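Side-chain contacts in purine nucleoside phosphorylase YlmD (Geobacillus stearothermophilus, PDB 6T1B), which cleaves adenosine, inosine and S-methyl-5'-thioadenosine with phosphate to release the free base, and also deaminates adenosine, using a catalytic zinc ion: residues 23-28 with 65-70; 43-48 with 61-66; 93-98 with 102-107. All coordinates share one frame; numbering follows the deposited sequence.

Contact 1: 23-28 with 65-70; sequences GAVAGL and EWLAFP
The C-terminal end of helix 53-67 packs against strand 25-29 through Val25, Leu67 and Phe69. The helix ends in a Schellman motif. Ala68 is the first residue to leave helical angles and has a positive phi of 50°. Its amide N bonds back to Glu65 O at 3.2 Å, and the N of Phe69 probably bonds to Ala64 O. Leu67, in the last helical turn, and Phe69, just past the Schellman motif, both point their CB toward the strand.

Val25 is the strand residue that meets them. Its CB points toward the helix end, and its two methyl groups share the work. CG1 lies anti to the backbone N (chi1 179°) and reaches Leu67 CD2 at 4.2 Å. CG2 takes the branch beside the backbone N and meets Phe69 CD1 at 4.1 Å. It comes to the edge of the Phe69 ring, near the ring plane, and not over a face. The Phe69 side chain has a chi1 of -146°, well off a staggered position, and this turn brings CD1 up to the valine. Val25 crosses both partners at a slant.

No hydrogen bond joins the two segments. The contact is small, with 118 Å² buried in all, and apolar. All three touching residues are buried. The nearest CA atoms, those of Val25 and Leu67, are 7.7 Å apart, and methyl groups meet between them.

Carbonyls at and just after the helix end are also bonded: Leu67 O accepts from Arg271 and Phe69 O from Trp74. Strand 25-29 lies between strands 13-16 and 264-269. Leu67 touches Trp13 of the first and Phe267 of the second, so the helix end sits across three adjacent strands of the sheet.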
ATOM      1  N   GLY A  23       4.931  -7.702 -15.384  1.00 23.37           N
ATOM      2  CA  GLY A  23       6.268  -8.206 -15.129  1.00 23.46           C
ATOM      3  C   GLY A  23       6.653  -8.329 -13.670  1.00 25.89           C
ATOM      4  O   GLY A  23       7.799  -8.706 -13.371  1.00 25.01           O
ATOM      5  N   ALA A  24       5.727  -8.067 -12.758  1.00 18.38           N
ATOM      6  CA  ALA A  24       6.017  -8.094 -11.338  1.00 17.54           C
ATOM      7  C   ALA A  24       5.055  -9.026 -10.630  1.00 18.55           C
ATOM      8  O   ALA A  24       3.986  -9.362 -11.138  1.00 20.92           O
ATOM      9  CB  ALA A  24       5.907  -6.707 -10.709  1.00 19.82           C
ATOM     10  N   VAL A  25       5.474  -9.442  -9.445  1.00 16.05           N
ATOM     11  CA  VAL A  25       4.625 -10.146  -8.501  1.00 17.00           C
ATOM     12  C   VAL A  25       4.027  -9.041  -7.644  1.00 17.51           C
ATOM     13  O   VAL A  25       4.739  -8.432  -6.852  1.00 15.93           O
ATOM     14  CB  VAL A  25       5.461 -11.093  -7.637  1.00 16.05           C
ATOM     15  CG1 VAL A  25       4.600 -11.820  -6.638  1.00 21.58           C
ATOM     16  CG2 VAL A  25       6.226 -12.077  -8.494  1.00 22.60           C
ATOM     17  N   ALA A  26       2.739  -8.753  -7.818  1.00 15.08           N
ATOM     18  CA  ALA A  26       2.132  -7.593  -7.172  1.00 15.00           C
ATOM     19  C   ALA A  26       0.704  -7.927  -6.764  1.00 14.69           C
ATOM     20  O   ALA A  26      -0.063  -8.453  -7.574  1.00 15.85           O
ATOM     21  CB  ALA A  26       2.172  -6.377  -8.104  1.00 14.42           C
ATOM     22  N   GLY A  27       0.336  -7.604  -5.532  1.00 11.92           N
ATOM     23  CA  GLY A  27      -1.001  -7.916  -5.089  1.00 11.54           C
ATOM     24  C   GLY A  27      -1.245  -7.434  -3.678  1.00 11.56           C
ATOM     25  O   GLY A  27      -0.431  -6.726  -3.075  1.00 10.28           O
ATOM     26  N   LEU A  28      -2.410  -7.838  -3.173  1.00 12.37           N
ATOM     27  CA  LEU A  28      -2.835  -7.532  -1.811  1.00 10.75           C
ATOM     28  C   LEU A  28      -3.555  -8.772  -1.286  1.00 11.06           C
ATOM     29  O   LEU A  28      -4.403  -9.354  -1.979  1.00 13.40           O
ATOM     30  CB  LEU A  28      -3.811  -6.361  -1.790  1.00 11.25           C
ATOM     31  CG  LEU A  28      -4.336  -5.902  -0.430  1.00 12.12           C
ATOM     32  CD1 LEU A  28      -3.297  -5.116   0.345  1.00 12.68           C
ATOM     33  CD2 LEU A  28      -5.580  -5.049  -0.568  1.00 14.38           C
ATOM     34  N   GLU A  65       4.498 -19.203   0.209  1.00 18.43           N
ATOM     35  CA  GLU A  65       4.234 -20.434  -0.534  1.00 20.54           C
ATOM     36  C   GLU A  65       3.341 -20.153  -1.736  1.00 20.55           C
ATOM     37  O   GLU A  65       3.641 -20.591  -2.853  1.00 21.25           O
ATOM     38  CB  GLU A  65       3.600 -21.439   0.440  1.00 24.27           C
ATOM     39  CG  GLU A  65       2.952 -22.684  -0.154  1.00 50.67           C
ATOM     40  CD  GLU A  65       2.034 -23.380   0.861  1.00 71.75           C
ATOM     41  OE1 GLU A  65       2.280 -23.243   2.080  1.00 33.78           O
ATOM     42  OE2 GLU A  65       1.057 -24.044   0.451  1.00 47.62           O
ATOM     43  N   TRP A  66       2.268 -19.391  -1.541  1.00 20.37           N
ATOM     44  CA  TRP A  66       1.387 -19.076  -2.660  1.00 20.26           C
ATOM     45  C   TRP A  66       2.126 -18.333  -3.769  1.00 19.06           C
ATOM     46  O   TRP A  66       1.889 -18.583  -4.962  1.00 22.97           O
ATOM     47  CB  TRP A  66       0.226 -18.211  -2.181  1.00 18.49           C
ATOM     48  CG  TRP A  66      -0.706 -18.833  -1.211  1.00 17.76           C
ATOM     49  CD1 TRP A  66      -0.869 -20.174  -0.935  1.00 21.72           C
ATOM     50  CD2 TRP A  66      -1.626 -18.128  -0.378  1.00 18.11           C
ATOM     51  NE1 TRP A  66      -1.838 -20.325   0.028  1.00 21.37           N
ATOM     52  CE2 TRP A  66      -2.324 -19.096   0.381  1.00 18.15           C
ATOM     53  CE3 TRP A  66      -1.942 -16.782  -0.210  1.00 16.43           C
ATOM     54  CZ2 TRP A  66      -3.304 -18.737   1.312  1.00 16.62           C
ATOM     55  CZ3 TRP A  66      -2.916 -16.427   0.709  1.00 15.62           C
ATOM     56  CH2 TRP A  66      -3.597 -17.422   1.454  1.00 16.59           C
ATOM     57  N   LEU A  67       3.019 -17.431  -3.405  1.00 16.85           N
ATOM     58  CA  LEU A  67       3.724 -16.601  -4.371  1.00 16.65           C
ATOM     59  C   LEU A  67       5.010 -17.245  -4.879  1.00 19.52           C
ATOM     60  O   LEU A  67       5.630 -16.701  -5.797  1.00 20.63           O
ATOM     61  CB  LEU A  67       4.094 -15.271  -3.739  1.00 14.37           C
ATOM     62  CG  LEU A  67       2.967 -14.373  -3.223  1.00 14.89           C
ATOM     63  CD1 LEU A  67       3.538 -13.089  -2.670  1.00 15.62           C
ATOM     64  CD2 LEU A  67       1.959 -14.088  -4.337  1.00 18.52           C
ATOM     65  N   ALA A  68       5.447 -18.346  -4.288  1.00 19.49           N
ATOM     66  CA  ALA A  68       6.770 -18.886  -4.553  1.00 21.25           C
ATOM     67  C   ALA A  68       7.826 -17.792  -4.428  1.00 21.58           C
ATOM     68  O   ALA A  68       8.674 -17.611  -5.298  1.00 22.21           O
ATOM     69  CB  ALA A  68       6.816 -19.549  -5.933  1.00 22.36           C
ATOM     70  N   PHE A  69       7.766 -17.062  -3.316  1.00 17.50           N
ATOM     71  CA  PHE A  69       8.628 -15.903  -3.067  1.00 17.22           C
ATOM     72  C   PHE A  69       8.980 -15.966  -1.584  1.00 15.92           C
ATOM     73  O   PHE A  69       8.240 -15.462  -0.732  1.00 15.98           O
ATOM     74  CB  PHE A  69       7.932 -14.597  -3.448  1.00 18.70           C
ATOM     75  CG  PHE A  69       8.859 -13.550  -3.995  1.00 17.31           C
ATOM     76  CD1 PHE A  69       8.641 -12.992  -5.252  1.00 19.37           C
ATOM     77  CD2 PHE A  69       9.960 -13.135  -3.268  1.00 16.26           C
ATOM     78  CE1 PHE A  69       9.507 -12.027  -5.759  1.00 19.44           C
ATOM     79  CE2 PHE A  69      10.824 -12.171  -3.771  1.00 19.14           C
ATOM     80  CZ  PHE A  69      10.585 -11.607  -4.999  1.00 17.43           C
ATOM     81  N   PRO A  70      10.092 -16.635  -1.243  1.00 17.70           N
ATOM     82  CA  PRO A  70      10.382 -16.937   0.162  1.00 18.62           C
ATOM     83  C   PRO A  70      10.384 -15.732   1.086  1.00 19.14           C
ATOM     84  O   PRO A  70      10.804 -14.633   0.719  1.00 16.35           O
ATOM     85  CB  PRO A  70      11.773 -17.577   0.097  1.00 19.03           C
ATOM     86  CG  PRO A  70      11.774 -18.264  -1.252  1.00 24.71           C
ATOM     87  CD  PRO A  70      11.029 -17.320  -2.158  1.00 18.84           C
TER

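Contact 2: 43-48 with 61-66; sequences LNMGLH and RRLAEW. With NOS (inosine), chain B.
Two apolar pairs, Leu43 with Trp66 and Met45 with Leu63, join the 43-48 loop to helix 53-67. Leu43 CD2 approaches the six-membered ring of Trp66 obliquely, 3.8 Å from CZ3. The two side chains come from opposite directions. Met45 CE rests on Leu63 CB at 3.6 Å, and the side chains cross at about a right angle. The methionine bends at chi2 (-59°) and again at chi3 (-149°), which brings its methyl end to the helix. Arg62 CG covers one face of the Trp66 ring, offset toward the rim.

No hydrogen bond crosses between the two segments; each has its own. Asn44 OD1 accepts from Gly46 N at 3.0 Å, an Asx turn. The donor stands above the carbonyl plane, 60° out of it. A weak bond from Asn44 ND2 to Gly46 O adds to the turn. On the helix, Arg62 NH2 forms a salt bridge with Glu65 OE1 at 3.1 Å; Glu65 OE1 accepts on its syn lone pair.

The loop also holds the inosine base by its backbone. Leu47 N donates to O6 of inosine at 2.8 Å, and His48 N lies 2.9 Å from its N7. Gly46 has no side chain, and its CA comes to 3.5 Å from N7 of the base.

Arg263, which also binds inosine, donates from its backbone N to Asn44 OD1. Leu63 and Met45 both touch Thr29 of strand 25-29 and Leu265 of strand 264-269, so the loop and the helix pack together on the same pair of strands.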
ATOM      1  N   LEU A  43      -5.921 -14.504   8.097  1.00 11.38           N
ATOM      2  CA  LEU A  43      -4.622 -14.240   7.461  1.00 11.29           C
ATOM      3  C   LEU A  43      -4.076 -12.874   7.857  1.00 10.49           C
ATOM      4  O   LEU A  43      -3.797 -12.005   7.034  1.00 10.08           O
ATOM      5  CB  LEU A  43      -4.709 -14.389   5.948  1.00 11.42           C
ATOM      6  CG  LEU A  43      -3.382 -14.561   5.227  1.00 12.47           C
ATOM      7  CD1 LEU A  43      -2.788 -15.931   5.430  1.00 12.43           C
ATOM      8  CD2 LEU A  43      -3.531 -14.259   3.749  1.00 13.77           C
ATOM      9  N   ASN A  44      -3.910 -12.691   9.165  1.00 10.00           N
ATOM     10  CA  ASN A  44      -3.340 -11.462   9.668  1.00  9.44           C
ATOM     11  C   ASN A  44      -1.851 -11.441   9.387  1.00  9.97           C
ATOM     12  O   ASN A  44      -1.109 -12.306   9.871  1.00 10.57           O
ATOM     13  CB  ASN A  44      -3.562 -11.296  11.154  1.00  9.96           C
ATOM     14  CG  ASN A  44      -2.814 -10.119  11.677  1.00 10.23           C
ATOM     15  OD1 ASN A  44      -2.699  -9.085  11.011  1.00 10.47           O
ATOM     16  ND2 ASN A  44      -2.249 -10.260  12.854  1.00 10.80           N
ATOM     17  N   MET A  45      -1.410 -10.447   8.638  1.00  9.70           N
ATOM     18  CA  MET A  45       0.003 -10.306   8.298  1.00  9.86           C
ATOM     19  C   MET A  45       0.772  -9.336   9.185  1.00 11.62           C
ATOM     20  O   MET A  45       1.999  -9.195   9.016  1.00 12.28           O
ATOM     21  CB  MET A  45       0.119  -9.862   6.844  1.00 10.28           C
ATOM     22  CG  MET A  45      -0.586 -10.780   5.900  1.00 11.25           C
ATOM     23  SD  MET A  45       0.092 -12.469   6.020  1.00 14.76           S
ATOM     24  CE  MET A  45      -0.108 -13.098   4.394  1.00 21.17           C
ATOM     25  N   GLY A  46       0.100  -8.640  10.097  1.00 10.48           N
ATOM     26  CA  GLY A  46       0.722  -7.599  10.886  1.00 12.43           C
ATOM     27  C   GLY A  46       1.315  -8.150  12.164  1.00 12.15           C
ATOM     28  O   GLY A  46       0.633  -8.820  12.938  1.00 11.77           O
ATOM     29  N   LEU A  47       2.604  -7.876  12.372  1.00 12.40           N
ATOM     30  CA  LEU A  47       3.337  -8.270  13.560  1.00 11.90           C
ATOM     31  C   LEU A  47       3.200  -7.282  14.707  1.00 12.12           C
ATOM     32  O   LEU A  47       3.677  -7.577  15.808  1.00 14.82           O
ATOM     33  CB  LEU A  47       4.830  -8.420  13.236  1.00 13.26           C
ATOM     34  CG  LEU A  47       5.141  -9.617  12.322  1.00 12.78           C
ATOM     35  CD1 LEU A  47       6.543  -9.476  11.754  1.00 14.60           C
ATOM     36  CD2 LEU A  47       4.965 -10.915  13.083  1.00 14.60           C
ATOM     37  N   HIS A  48       2.596  -6.113  14.481  1.00 13.09           N
ATOM     38  CA  HIS A  48       2.500  -5.124  15.540  1.00 16.29           C
ATOM     39  C   HIS A  48       1.064  -4.722  15.836  1.00 14.60           C
ATOM     40  O   HIS A  48       0.755  -3.544  15.997  1.00 16.15           O
ATOM     41  CB  HIS A  48       3.335  -3.867  15.288  1.00 24.48           C
ATOM     42  CG  HIS A  48       3.476  -2.987  16.504  1.00 29.35           C
ATOM     43  ND1 HIS A  48       4.262  -3.330  17.586  1.00 37.90           N
ATOM     44  CD2 HIS A  48       2.896  -1.805  16.828  1.00 33.45           C
ATOM     45  CE1 HIS A  48       4.190  -2.382  18.506  1.00 29.44           C
ATOM     46  NE2 HIS A  48       3.363  -1.446  18.071  1.00 44.83           N
ATOM     47  N   ARG A  61       4.492 -17.047   5.949  1.00 14.07           N
ATOM     48  CA  ARG A  61       5.034 -18.205   5.245  1.00 14.66           C
ATOM     49  C   ARG A  61       4.023 -18.768   4.254  1.00 15.48           C
ATOM     50  O   ARG A  61       4.406 -19.256   3.182  1.00 17.97           O
ATOM     51  CB  ARG A  61       5.463 -19.286   6.242  1.00 15.87           C
ATOM     52  CG  ARG A  61       6.681 -18.870   7.067  1.00 19.74           C
ATOM     53  CD  ARG A  61       7.370 -20.021   7.736  1.00 35.95           C
ATOM     54  NE  ARG A  61       8.689 -19.628   8.230  1.00 58.43           N
ATOM     55  CZ  ARG A  61       9.745 -19.348   7.465  1.00 66.39           C
ATOM     56  NH1 ARG A  61      10.893 -19.007   8.031  1.00 53.07           N
ATOM     57  NH2 ARG A  61       9.660 -19.393   6.142  1.00 59.15           N
ATOM     58  N   ARG A  62       2.737 -18.707   4.586  1.00 15.73           N
ATOM     59  CA  ARG A  62       1.709 -19.219   3.683  1.00 18.29           C
ATOM     60  C   ARG A  62       1.653 -18.389   2.402  1.00 14.95           C
ATOM     61  O   ARG A  62       1.668 -18.939   1.297  1.00 16.72           O
ATOM     62  CB  ARG A  62       0.363 -19.232   4.398  1.00 16.42           C
ATOM     63  CG  ARG A  62      -0.775 -19.815   3.585  1.00 18.28           C
ATOM     64  CD  ARG A  62      -0.642 -21.303   3.477  1.00 33.65           C
ATOM     65  NE  ARG A  62      -1.013 -21.947   4.726  1.00 20.69           N
ATOM     66  CZ  ARG A  62      -0.667 -23.184   5.059  1.00 65.89           C
ATOM     67  NH1 ARG A  62      -1.075 -23.680   6.214  1.00 32.85           N
ATOM     68  NH2 ARG A  62       0.102 -23.913   4.250  1.00 30.70           N
ATOM     69  N   LEU A  63       1.649 -17.064   2.529  1.00 14.87           N
ATOM     70  CA  LEU A  63       1.709 -16.207   1.339  1.00 12.71           C
ATOM     71  C   LEU A  63       2.980 -16.487   0.537  1.00 15.71           C
ATOM     72  O   LEU A  63       2.947 -16.574  -0.696  1.00 15.50           O
ATOM     73  CB  LEU A  63       1.646 -14.728   1.713  1.00 11.85           C
ATOM     74  CG  LEU A  63       1.805 -13.777   0.515  1.00 13.68           C
ATOM     75  CD1 LEU A  63       0.675 -13.988  -0.504  1.00 14.09           C
ATOM     76  CD2 LEU A  63       1.886 -12.324   0.952  1.00 11.16           C
ATOM     77  N   ALA A  64       4.117 -16.618   1.223  1.00 13.22           N
ATOM     78  CA  ALA A  64       5.358 -16.939   0.533  1.00 15.21           C
ATOM     79  C   ALA A  64       5.219 -18.206  -0.305  1.00 17.60           C
ATOM     80  O   ALA A  64       5.750 -18.282  -1.415  1.00 18.82           O
ATOM     81  CB  ALA A  64       6.524 -17.059   1.521  1.00 17.09           C
ATOM     82  N   GLU A  65       4.498 -19.203   0.209  1.00 18.43           N
ATOM     83  CA  GLU A  65       4.234 -20.434  -0.534  1.00 20.54           C
ATOM     84  C   GLU A  65       3.341 -20.153  -1.736  1.00 20.55           C
ATOM     85  O   GLU A  65       3.641 -20.591  -2.853  1.00 21.25           O
ATOM     86  CB  GLU A  65       3.600 -21.439   0.440  1.00 24.27           C
ATOM     87  CG  GLU A  65       2.952 -22.684  -0.154  1.00 50.67           C
ATOM     88  CD  GLU A  65       2.034 -23.380   0.861  1.00 71.75           C
ATOM     89  OE1 GLU A  65       2.280 -23.243   2.080  1.00 33.78           O
ATOM     90  OE2 GLU A  65       1.057 -24.044   0.451  1.00 47.62           O
ATOM     91  N   TRP A  66       2.268 -19.391  -1.541  1.00 20.37           N
ATOM     92  CA  TRP A  66       1.387 -19.076  -2.660  1.00 20.26           C
ATOM     93  C   TRP A  66       2.126 -18.333  -3.769  1.00 19.06           C
ATOM     94  O   TRP A  66       1.889 -18.583  -4.962  1.00 22.97           O
ATOM     95  CB  TRP A  66       0.226 -18.211  -2.181  1.00 18.49           C
ATOM     96  CG  TRP A  66      -0.706 -18.833  -1.211  1.00 17.76           C
ATOM     97  CD1 TRP A  66      -0.869 -20.174  -0.935  1.00 21.72           C
ATOM     98  CD2 TRP A  66      -1.626 -18.128  -0.378  1.00 18.11           C
ATOM     99  NE1 TRP A  66      -1.838 -20.325   0.028  1.00 21.37           N
ATOM    100  CE2 TRP A  66      -2.324 -19.096   0.381  1.00 18.15           C
ATOM    101  CE3 TRP A  66      -1.942 -16.782  -0.210  1.00 16.43           C
ATOM    102  CZ2 TRP A  66      -3.304 -18.737   1.312  1.00 16.62           C
ATOM    103  CZ3 TRP A  66      -2.916 -16.427   0.709  1.00 15.62           C
ATOM    104  CH2 TRP A  66      -3.597 -17.422   1.454  1.00 16.59           C
TER
HETATM  105  N9  NOS B 301       1.132  -2.388  11.977  1.00 28.56           N
HETATM  106  C4  NOS B 301       2.147  -2.723  11.161  1.00 26.01           C
HETATM  107  N3  NOS B 301       2.957  -1.967  10.175  1.00 25.85           N
HETATM  108  C2  NOS B 301       4.024  -2.632   9.483  1.00 25.92           C
HETATM  109  N1  NOS B 301       4.325  -4.015   9.722  1.00 25.76           N
HETATM  110  C6  NOS B 301       3.585  -4.784  10.649  1.00 23.83           C
HETATM  111  O6  NOS B 301       3.877  -5.940  10.794  1.00 19.81           O
HETATM  112  C5  NOS B 301       2.444  -4.047  11.379  1.00 24.18           C
HETATM  113  N7  NOS B 301       1.592  -4.493  12.249  1.00 21.97           N
HETATM  114  C8  NOS B 301       0.793  -3.502  12.635  1.00 27.12           C
HETATM  115  C5' NOS B 301      -0.170   0.135   8.747  1.00 40.47           C
HETATM  116  O5' NOS B 301      -1.395   0.326   8.044  1.00 41.78           O
HETATM  117  C4' NOS B 301      -0.368   0.288  10.233  1.00 38.12           C
HETATM  118  O4' NOS B 301      -0.330  -1.025  10.834  1.00 35.88           O
HETATM  119  C1' NOS B 301       0.555  -1.031  11.935  1.00 33.55           C
HETATM  120  C2' NOS B 301       1.525   0.126  11.719  1.00 36.43           C
HETATM  121  O2' NOS B 301       1.994   0.621  12.966  1.00 37.52           O
HETATM  122  C3' NOS B 301       0.668   1.143  10.965  1.00 38.34           C
HETATM  123  O3' NOS B 301      -0.007   1.995  11.906  1.00 39.57           O

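Contact 3: 93-98 with 102-107; sequences RGNGAQ and TAVPGV
Thr102 holds the turn at residues 94-97 by its side chain. Its CB lies 3.9 Å from Gly96 N. The next atom, OG1, makes the main contact: it accepts a hydrogen bond from Gly96 N at 2.8 Å, nearly straight at 164°. With chi1 at 69°, OG1 sits between the backbone N and the carbonyl carbon of Thr102, facing the turn. OG1 has a further hydrogen-bond partner in Asp99 O, so the hydroxyl is held by Gly96 N and Asp99 O. A water sits between Thr102 OG1 and Gly94 O. It lies very close to OG1, so its bond there is doubtful; it donates to Gly94 O at 3.0 Å.

The rest of the contact is mostly van der Waals. Thr102 O lies against the base of the Asn95 side chain, 3.2 Å from Asn95 CB. Ala103 CB packs on Gly96 CA at 3.8 Å. The absence of a side chain on Gly96 leaves room for this methyl group. The CA atoms of Gly96 and Ala103 are 3.5 Å apart, so the two backbones pass very close. Gly96 N is also near Ala103 N, but both are donors and do not bond.

Gly94 O receives Ala97 N at 3.0 Å in addition to the water. From the turn itself, Gly96 O and Ala97 O both accept from Arg60 NH2, and Arg60 is a residue of the inosine pocket. Phe100 of the same pocket lies in the link between the two segments.

Residues 94-97 form a type II beta turn, with Asn95 and Gly96 at its corners and glycine in the position with positive phi. The turn belongs to the loop between strands 85-87 and 109-112, beside the inosine pocket.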
ATOM      1  N   ARG A  93      17.203  -7.825   2.623  1.00 16.78           N
ATOM      2  CA  ARG A  93      16.243  -8.915   2.673  1.00 16.29           C
ATOM      3  C   ARG A  93      16.142  -9.459   4.084  1.00 15.79           C
ATOM      4  O   ARG A  93      17.156  -9.623   4.786  1.00 17.48           O
ATOM      5  CB  ARG A  93      16.657 -10.060   1.767  1.00 20.39           C
ATOM      6  CG  ARG A  93      16.555  -9.768   0.286  1.00 23.36           C
ATOM      7  CD  ARG A  93      17.520 -10.696  -0.419  1.00 32.02           C
ATOM      8  NE  ARG A  93      16.963 -11.266  -1.625  1.00 42.90           N
ATOM      9  CZ  ARG A  93      17.573 -12.197  -2.340  1.00 45.48           C
ATOM     10  NH1 ARG A  93      16.993 -12.663  -3.434  1.00 46.67           N
ATOM     11  NH2 ARG A  93      18.761 -12.657  -1.945  1.00 32.17           N
ATOM     12  N   GLY A  94      14.911  -9.764   4.480  1.00 15.26           N
ATOM     13  CA  GLY A  94      14.621 -10.240   5.811  1.00 16.09           C
ATOM     14  C   GLY A  94      14.293  -9.174   6.822  1.00 16.07           C
ATOM     15  O   GLY A  94      13.749  -9.506   7.889  1.00 14.97           O
ATOM     16  N   ASN A  95      14.567  -7.900   6.541  1.00 14.13           N
ATOM     17  CA  ASN A  95      14.330  -6.851   7.525  1.00 14.77           C
ATOM     18  C   ASN A  95      12.832  -6.730   7.782  1.00 13.85           C
ATOM     19  O   ASN A  95      12.058  -6.427   6.869  1.00 13.26           O
ATOM     20  CB  ASN A  95      14.875  -5.516   7.031  1.00 17.16           C
ATOM     21  CG  ASN A  95      16.378  -5.454   7.066  1.00 22.84           C
ATOM     22  OD1 ASN A  95      17.054  -6.390   7.482  1.00 23.09           O
ATOM     23  ND2 ASN A  95      16.914  -4.318   6.619  1.00 27.91           N
ATOM     24  N   GLY A  96      12.427  -7.000   9.008  1.00 13.85           N
ATOM     25  CA  GLY A  96      11.038  -6.942   9.384  1.00 12.49           C
ATOM     26  C   GLY A  96      10.198  -8.098   8.900  1.00 12.61           C
ATOM     27  O   GLY A  96       8.969  -8.062   9.060  1.00 14.58           O
ATOM     28  N   ALA A  97      10.801  -9.113   8.306  1.00 12.93           N
ATOM     29  CA  ALA A  97      10.009 -10.189   7.704  1.00 13.90           C
ATOM     30  C   ALA A  97       9.413 -11.114   8.760  1.00 15.54           C
ATOM     31  O   ALA A  97       8.262 -11.550   8.638  1.00 15.08           O
ATOM     32  CB  ALA A  97      10.863 -10.975   6.723  1.00 14.76           C
ATOM     33  N   GLN A  98      10.174 -11.418   9.799  1.00 14.74           N
ATOM     34  CA  GLN A  98       9.710 -12.253  10.890  1.00 15.16           C
ATOM     35  C   GLN A  98       9.821 -11.582  12.243  1.00 18.73           C
ATOM     36  O   GLN A  98       9.334 -12.142  13.234  1.00 22.04           O
ATOM     37  CB  GLN A  98      10.516 -13.561  10.928  1.00 21.48           C
ATOM     38  CG  GLN A  98      10.375 -14.346   9.646  1.00 26.00           C
ATOM     39  CD  GLN A  98      11.128 -15.649   9.667  1.00 29.79           C
ATOM     40  OE1 GLN A  98      11.007 -16.429  10.602  1.00 28.92           O
ATOM     41  NE2 GLN A  98      11.924 -15.886   8.627  1.00 42.85           N
ATOM     42  N   THR A 102      13.184  -5.447  13.348  1.00 14.70           N
ATOM     43  CA  THR A 102      14.221  -5.293  12.333  1.00 14.49           C
ATOM     44  C   THR A 102      13.710  -4.653  11.048  1.00 14.91           C
ATOM     45  O   THR A 102      14.474  -4.536  10.087  1.00 14.73           O
ATOM     46  CB  THR A 102      14.926  -6.617  11.992  1.00 17.60           C
ATOM     47  OG1 THR A 102      14.038  -7.502  11.298  1.00 18.13           O
ATOM     48  CG2 THR A 102      15.462  -7.287  13.232  1.00 22.10           C
ATOM     49  N   ALA A 103      12.440  -4.264  10.995  1.00 12.83           N
ATOM     50  CA  ALA A 103      11.924  -3.556   9.831  1.00 11.93           C
ATOM     51  C   ALA A 103      12.707  -2.264   9.594  1.00 12.88           C
ATOM     52  O   ALA A 103      13.278  -1.688  10.517  1.00 14.45           O
ATOM     53  CB  ALA A 103      10.454  -3.210  10.063  1.00 13.31           C
ATOM     54  N   VAL A 104      12.726  -1.805   8.350  1.00 12.62           N
ATOM     55  CA  VAL A 104      13.403  -0.553   8.021  1.00 12.16           C
ATOM     56  C   VAL A 104      12.754   0.546   8.849  1.00 12.48           C
ATOM     57  O   VAL A 104      11.542   0.766   8.717  1.00 13.21           O
ATOM     58  CB  VAL A 104      13.283  -0.247   6.521  1.00 12.88           C
ATOM     59  CG1 VAL A 104      13.933   1.085   6.189  1.00 13.62           C
ATOM     60  CG2 VAL A 104      13.857  -1.358   5.701  1.00 14.04           C
ATOM     61  N   PRO A 105      13.496   1.276   9.679  1.00 14.64           N
ATOM     62  CA  PRO A 105      12.840   2.186  10.618  1.00 13.41           C
ATOM     63  C   PRO A 105      12.430   3.513   9.998  1.00 14.44           C
ATOM     64  O   PRO A 105      13.072   4.040   9.089  1.00 15.25           O
ATOM     65  CB  PRO A 105      13.915   2.409  11.694  1.00 18.12           C
ATOM     66  CG  PRO A 105      15.193   2.173  10.987  1.00 19.79           C
ATOM     67  CD  PRO A 105      14.937   1.121   9.963  1.00 16.84           C
ATOM     68  N   GLY A 106      11.320   4.044  10.506  1.00 13.80           N
ATOM     69  CA  GLY A 106      10.973   5.435  10.283  1.00 13.80           C
ATOM     70  C   GLY A 106      10.435   5.757   8.906  1.00 13.60           C
ATOM     71  O   GLY A 106      10.361   6.943   8.561  1.00 17.33           O
ATOM     72  N   VAL A 107      10.092   4.762   8.099  1.00 13.03           N
ATOM     73  CA  VAL A 107       9.628   5.031   6.750  1.00 12.72           C
ATOM     74  C   VAL A 107       8.305   4.327   6.493  1.00 10.78           C
ATOM     75  O   VAL A 107       7.965   3.322   7.128  1.00 11.65           O
ATOM     76  CB  VAL A 107      10.660   4.694   5.647  1.00 15.42           C
ATOM     77  CG1 VAL A 107      12.019   5.294   5.932  1.00 13.15           C
ATOM     78  CG2 VAL A 107      10.778   3.214   5.439  1.00 15.05           C
TER
HETATM   79  O   HOH W   1      15.404  -9.382  10.397  1.00 37.85           O

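How the contacts relate
From the N terminus, strand 25-29 opens contact 1 and the loop after it opens contact 2. Both close at the end of helix 53-67, contact 1 running on to Phe69. Contact 2 opens inside the longer loop of contact 1, and their closing segments overlap at Glu65 and Trp66. Together they fix the last turns of the helix to the strand and to the loop that binds inosine. Contact 3 follows in series and closes a short loop between strands 85-87 and 109-112. It meets contact 2 where Leu47 CD1 packs on Gly96 O and where Arg61 lies beside Gln98. Contacts 1 and 3 do not touch; their nearest atoms are about 6 Å apart.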